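Long-range contacts in ATP-dependent protease subunit HslV (Trypanosoma brucei brucei, PDB 4HNZ), which forms the proteolytic chamber of the mitochondrial HslVU complex, cleaving peptide bonds of proteins that the ATP-dependent partner HslU unfolds and passes on: residues T2-R7 and I120-S125; Q19-E24 and D160-E165. One frame throughout, in Å; residues are numbered along the deposited sequence.

Contact 1 of 2, residues T2-R7 and I120-S125; sequences TILSVR and IVAIGS
Ile3 and Ile123 lie side by side and point the same way, their contact made by CB of Ile3 and CG1 of Ile123, 3.6 Å apart. They reach it from different torsions: in Ile3 CG1 sits beside the backbone N (chi1 -46°), whereas in Ile123 CG1 is lodged between the backbone N and the carbonyl carbon (chi1 54°), and its CD1 continues along CG1 of Ile3. Ser5 and Val121 share this face, which packs on strands 93-98 and 103-107. On the other face the branch that does the touching is CD1 of Leu4: it leans across the strand boundary to within 3.9 Å of CB of Ala122 and 4.1 Å of CG2 of Ile120. Leu4 also meets Ala152 and Met153 of helix 145-159. This two-faced strand pair is part of the alpha-beta-beta-alpha sandwich of the Ntn hydrolases, in which one sheet face meets the second sheet and the other meets helices. The backbones run antiparallel, their axes 4.8 Å apart. Ile3 and Ile123 form one hydrogen-bonded pair, with Ile3 N to Ile123 O at 3.1 Å and Ile123 N returning a bond to Ile3 O. Ser5 and Val121 form the next, Ser5 N reaching Val121 O at 2.9 Å and Val121 N reaching Ser5 O. Leu4 with Ala122 and Val6 with Ile120 are the non-hydrogen-bonded pairs. Between the bonds, CA of Ala122 makes a CA-H...O contact of 3.2 Å to O of Ile3. Thr2, just before the strand, turns its side chain away from 120-125, and its OG1 is hydrogen-bonded to Ser163.

Contact 2 of 2, residues Q19-E24 and D160-E165; sequences QVTLGE and DVFSNE. With MG (magnesium ion), chain M.
Gln19 sends its amide against the loop 160-165, and the direct hydrogen bond across the contact runs from its NE2 to O of Val161 (3.1 Å). The donor uses a lone pair of that carbonyl and lies in its plane. A second bond from NE2, to OG1 of Thr21 (3.1 Å), is nearly straight at 175°; both acceptors lie close to the plane of the Gln19 amide, so together they fix its rotation. Water adds a further bridge: one molecule donates to O of Gln19 and O of Phe162 (2.6 Å to the latter) and accepts from OG1 of Thr21. With CG anti to the backbone N (chi1 -175°) and the chain extended beyond it, Gln19 brings OE1 to 3.5 Å from CB of Asn164, whose OD1 is hydrogen-bonded to N of Arg18. The Phe162 ring presents its edge to CG2 of Thr21 (4.0 Å from CD1) and, in plane, to O of Glu24 (3.6 Å from CE1), while CG2 of Val161 sits over the centre of one face. Val161 also packs on Gln19 of a neighbouring subunit. Within 160-165, Asp160 OD1 accepts from N of Phe162, closing an Asx turn inside a type I beta turn that runs from Asp160 to Ser163. Magnesium is bound by O of Asp160, O of Ser163 (2.4 Å) and a water that also donates to O of Val161; Thr157 O completes the protein ligands. Such a backbone-carbonyl metal site, in a loop that also comes near Thr1, the probable catalytic residue, is known from other HslV and proteasome subunits.

From the N terminus the chain enters contact 1 along strand 3-8, turns back through strand 11-22 and reaches the first half of contact 2. It then passes through the second sheet and its helices before strand 120-123 returns beside strand 3-8, closing the first long loop. Helices 127-137 and 145-159 follow, and the loop 160-165 closes the second by meeting 19-24. The two closures therefore cross instead of nesting. They also touch: a probable hydrogen bond joins Ser125 OG to Asp160 OD2. Contact 1 pairs strands within the sheet, and contact 2 ties the far end of strand 11-22 to the metal-binding loop near Thr1.

Contact 1 of 2, residues T2-R7 and I120-S125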
loop_
_atom_site.group_PDB
_atom_site.type_symbol
_atom_site.label_atom_id
_atom_site.label_comp_id
_atom_site.label_asym_id
_atom_site.label_seq_id
_atom_site.Cartn_x
_atom_site.Cartn_y
_atom_site.Cartn_z
ATOM N N THR A 2 -9.513 23.231 18.791
ATOM C CA THR A 2 -9.999 22.915 20.124
ATOM C C THR A 2 -11.281 23.687 20.352
ATOM O O THR A 2 -11.285 24.908 20.290
ATOM C CB THR A 2 -8.987 23.314 21.189
ATOM O OG1 THR A 2 -7.702 22.722 20.887
ATOM C CG2 THR A 2 -9.434 22.850 22.524
ATOM N N ILE A 3 -12.393 22.954 20.505
ATOM C CA ILE A 3 -13.620 23.487 20.934
ATOM C C ILE A 3 -13.929 22.814 22.260
ATOM O O ILE A 3 -13.915 21.582 22.353
ATOM C CB ILE A 3 -14.794 23.171 19.980
ATOM C CG1 ILE A 3 -14.450 23.397 18.529
ATOM C CG2 ILE A 3 -16.024 23.992 20.338
ATOM C CD1 ILE A 3 -14.170 24.809 18.190
ATOM N N LEU A 4 -14.273 23.614 23.269
ATOM C CA LEU A 4 -14.498 23.116 24.610
ATOM C C LEU A 4 -15.716 23.760 25.191
ATOM O O LEU A 4 -15.914 24.990 25.102
ATOM C CB LEU A 4 -13.305 23.438 25.466
ATOM C CG LEU A 4 -13.492 23.181 26.940
ATOM C CD1 LEU A 4 -13.592 21.698 27.202
ATOM C CD2 LEU A 4 -12.353 23.751 27.771
ATOM N N SER A 5 -16.557 22.950 25.808
ATOM C CA SER A 5 -17.728 23.444 26.542
ATOM C C SER A 5 -17.653 22.945 27.980
ATOM O O SER A 5 -17.424 21.771 28.219
ATOM C CB SER A 5 -19.015 22.914 25.902
ATOM O OG SER A 5 -20.162 23.325 26.640
ATOM N N VAL A 6 -17.881 23.836 28.938
ATOM C CA VAL A 6 -17.969 23.481 30.340
ATOM C C VAL A 6 -19.250 24.057 30.970
ATOM O O VAL A 6 -19.512 25.240 30.839
ATOM C CB VAL A 6 -16.800 24.103 31.118
ATOM C CG1 VAL A 6 -16.852 23.707 32.565
ATOM C CG2 VAL A 6 -15.467 23.693 30.485
ATOM N N ARG A 7 -20.034 23.201 31.593
ATOM C CA ARG A 7 -21.195 23.596 32.317
ATOM C C ARG A 7 -20.869 23.389 33.788
ATOM O O ARG A 7 -20.551 22.284 34.196
ATOM C CB ARG A 7 -22.413 22.733 31.905
ATOM C CG ARG A 7 -23.690 23.014 32.687
ATOM C CD ARG A 7 -24.908 22.210 32.167
ATOM N NE ARG A 7 -25.416 22.773 30.914
ATOM C CZ ARG A 7 -25.134 22.317 29.689
ATOM N NH1 ARG A 7 -24.365 21.240 29.523
ATOM N NH2 ARG A 7 -25.609 22.949 28.596
ATOM N N ILE A 120 -18.758 18.438 30.850
ATOM C CA ILE A 120 -17.680 18.774 29.910
ATOM C C ILE A 120 -17.756 17.984 28.606
ATOM O O ILE A 120 -17.858 16.765 28.604
ATOM C CB ILE A 120 -16.295 18.511 30.562
ATOM C CG1 ILE A 120 -16.106 19.425 31.736
ATOM C CG2 ILE A 120 -15.144 18.687 29.553
ATOM C CD1 ILE A 120 -14.989 18.958 32.647
ATOM N N VAL A 121 -17.633 18.707 27.504
ATOM C CA VAL A 121 -17.613 18.153 26.164
ATOM C C VAL A 121 -16.589 18.898 25.343
ATOM O O VAL A 121 -16.423 20.085 25.512
ATOM C CB VAL A 121 -18.977 18.398 25.455
ATOM C CG1 VAL A 121 -18.962 17.890 24.024
ATOM C CG2 VAL A 121 -20.087 17.677 26.192
ATOM N N ALA A 122 -15.912 18.200 24.450
ATOM C CA ALA A 122 -14.882 18.835 23.636
ATOM C C ALA A 122 -14.612 18.059 22.365
ATOM O O ALA A 122 -14.693 16.836 22.353
ATOM C CB ALA A 122 -13.585 18.944 24.432
ATOM N N ILE A 123 -14.224 18.792 21.326
ATOM C CA ILE A 123 -13.863 18.224 20.043
ATOM C C ILE A 123 -12.601 18.893 19.466
ATOM O O ILE A 123 -12.112 19.892 19.988
ATOM C CB ILE A 123 -14.981 18.363 19.002
ATOM C CG1 ILE A 123 -15.439 19.812 18.847
ATOM C CG2 ILE A 123 -16.152 17.494 19.412
ATOM C CD1 ILE A 123 -16.414 20.065 17.716
ATOM N N GLY A 124 -12.108 18.302 18.355
ATOM C CA GLY A 124 -10.947 18.787 17.630
ATOM C C GLY A 124 -9.700 18.024 18.028
ATOM O O GLY A 124 -9.694 17.329 19.001
ATOM N N SER A 125 -8.631 18.211 17.280
ATOM C CA SER A 125 -7.337 17.679 17.620
ATOM C C SER A 125 -6.941 18.013 19.035
ATOM O O SER A 125 -6.198 17.274 19.653
ATOM C CB SER A 125 -6.280 18.257 16.642
ATOM O OG SER A 125 -6.401 19.684 16.549
#

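Contact 2 of 2, residues Q19-E24 and D160-E165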
loop_
_atom_site.group_PDB
_atom_site.type_symbol
_atom_site.label_atom_id
_atom_site.label_comp_id
_atom_site.label_asym_id
_atom_site.label_seq_id
_atom_site.Cartn_x
_atom_site.Cartn_y
_atom_site.Cartn_z
ATOM N N GLN A 19 -7.302 29.096 14.983
ATOM C CA GLN A 19 -6.300 28.709 13.981
ATOM C C GLN A 19 -6.915 27.936 12.860
ATOM O O GLN A 19 -7.562 26.957 13.073
ATOM C CB GLN A 19 -5.193 27.865 14.622
ATOM C CG GLN A 19 -4.046 27.508 13.688
ATOM C CD GLN A 19 -2.932 26.819 14.440
ATOM O OE1 GLN A 19 -2.424 27.394 15.355
ATOM N NE2 GLN A 19 -2.524 25.618 14.041
ATOM N N VAL A 20 -6.639 28.301 11.626
ATOM C CA VAL A 20 -6.946 27.414 10.493
ATOM C C VAL A 20 -5.653 26.922 9.875
ATOM O O VAL A 20 -4.767 27.713 9.508
ATOM C CB VAL A 20 -7.749 28.145 9.416
ATOM C CG1 VAL A 20 -8.022 27.213 8.210
ATOM C CG2 VAL A 20 -9.076 28.667 9.988
ATOM N N THR A 21 -5.563 25.618 9.719
ATOM C CA THR A 21 -4.373 24.980 9.226
ATOM C C THR A 21 -4.634 24.338 7.910
ATOM O O THR A 21 -5.581 23.591 7.792
ATOM C CB THR A 21 -3.898 23.849 10.214
ATOM O OG1 THR A 21 -3.844 24.368 11.555
ATOM C CG2 THR A 21 -2.506 23.322 9.819
ATOM N N LEU A 22 -3.700 24.492 6.956
ATOM C CA LEU A 22 -3.701 23.724 5.709
ATOM C C LEU A 22 -2.598 22.702 5.614
ATOM O O LEU A 22 -1.465 22.904 6.087
ATOM C CB LEU A 22 -3.536 24.647 4.518
ATOM C CG LEU A 22 -4.458 25.862 4.472
ATOM C CD1 LEU A 22 -4.086 26.764 3.290
ATOM C CD2 LEU A 22 -5.920 25.416 4.434
ATOM N N GLY A 23 -2.920 21.612 4.919
ATOM C CA GLY A 23 -2.012 20.492 4.666
ATOM C C GLY A 23 -1.448 19.832 5.922
ATOM O O GLY A 23 -0.386 19.225 5.886
ATOM N N GLU A 24 -2.116 20.022 7.044
ATOM C CA GLU A 24 -1.559 19.676 8.357
ATOM C C GLU A 24 -0.159 20.261 8.645
ATOM O O GLU A 24 0.634 19.633 9.353
ATOM C CB GLU A 24 -1.576 18.155 8.508
ATOM C CG GLU A 24 -2.972 17.605 8.270
ATOM C CD GLU A 24 -3.072 16.131 8.554
ATOM O OE1 GLU A 24 -2.273 15.358 8.016
ATOM O OE2 GLU A 24 -3.961 15.744 9.330
ATOM N N ASP A 160 -1.438 21.202 21.539
ATOM C CA ASP A 160 -1.890 20.911 20.192
ATOM C C ASP A 160 -1.280 21.923 19.208
ATOM O O ASP A 160 -1.631 23.075 19.213
ATOM C CB ASP A 160 -3.426 20.982 20.142
ATOM C CG ASP A 160 -4.013 20.638 18.765
ATOM O OD1 ASP A 160 -3.318 19.983 17.945
ATOM O OD2 ASP A 160 -5.151 21.089 18.495
ATOM N N VAL A 161 -0.413 21.443 18.313
ATOM C CA VAL A 161 0.139 22.284 17.305
ATOM C C VAL A 161 -0.926 22.817 16.357
ATOM O O VAL A 161 -0.666 23.780 15.655
ATOM C CB VAL A 161 1.253 21.588 16.481
ATOM C CG1 VAL A 161 2.340 21.039 17.398
ATOM C CG2 VAL A 161 0.727 20.443 15.624
ATOM N N PHE A 162 -2.125 22.192 16.340
ATOM C CA PHE A 162 -3.220 22.606 15.405
ATOM C C PHE A 162 -4.219 23.543 15.990
ATOM O O PHE A 162 -5.230 23.802 15.361
ATOM C CB PHE A 162 -3.922 21.367 14.797
ATOM C CG PHE A 162 -2.956 20.443 14.066
ATOM C CD1 PHE A 162 -2.258 20.888 12.938
ATOM C CD2 PHE A 162 -2.706 19.135 14.533
ATOM C CE1 PHE A 162 -1.411 20.033 12.252
ATOM C CE2 PHE A 162 -1.812 18.310 13.876
ATOM C CZ PHE A 162 -1.182 18.740 12.725
ATOM N N SER A 163 -3.937 24.067 17.167
ATOM C CA SER A 163 -4.783 25.066 17.794
ATOM C C SER A 163 -3.905 26.233 18.297
ATOM O O SER A 163 -2.725 26.022 18.662
ATOM C CB SER A 163 -5.536 24.459 18.993
ATOM O OG SER A 163 -6.275 23.303 18.615
ATOM N N ASN A 164 -4.465 27.456 18.341
ATOM C CA ASN A 164 -3.662 28.610 18.834
ATOM C C ASN A 164 -4.198 29.186 20.128
ATOM O O ASN A 164 -5.167 28.686 20.696
ATOM C CB ASN A 164 -3.489 29.672 17.739
ATOM C CG ASN A 164 -4.792 30.371 17.364
ATOM O OD1 ASN A 164 -5.826 30.252 18.044
ATOM N ND2 ASN A 164 -4.742 31.138 16.296
ATOM N N GLU A 165 -3.600 30.279 20.533
ATOM C CA GLU A 165 -3.866 30.870 21.824
ATOM C C GLU A 165 -4.966 31.912 21.824
ATOM O O GLU A 165 -5.185 32.522 22.825
ATOM C CB GLU A 165 -2.573 31.490 22.389
ATOM C CG GLU A 165 -2.131 32.795 21.706
ATOM C CD GLU A 165 -1.234 32.620 20.454
ATOM O OE1 GLU A 165 -1.285 31.559 19.755
ATOM O OE2 GLU A 165 -0.417 33.553 20.205
HETATM MG MG MG M . -0.641 25.327 19.699
HETATM O O HOH W 1 -6.072 24.162 12.900
HETATM O O HOH W 2 -2.066 30.778 15.132
HETATM O O HOH W 3 0.260 26.123 17.396
#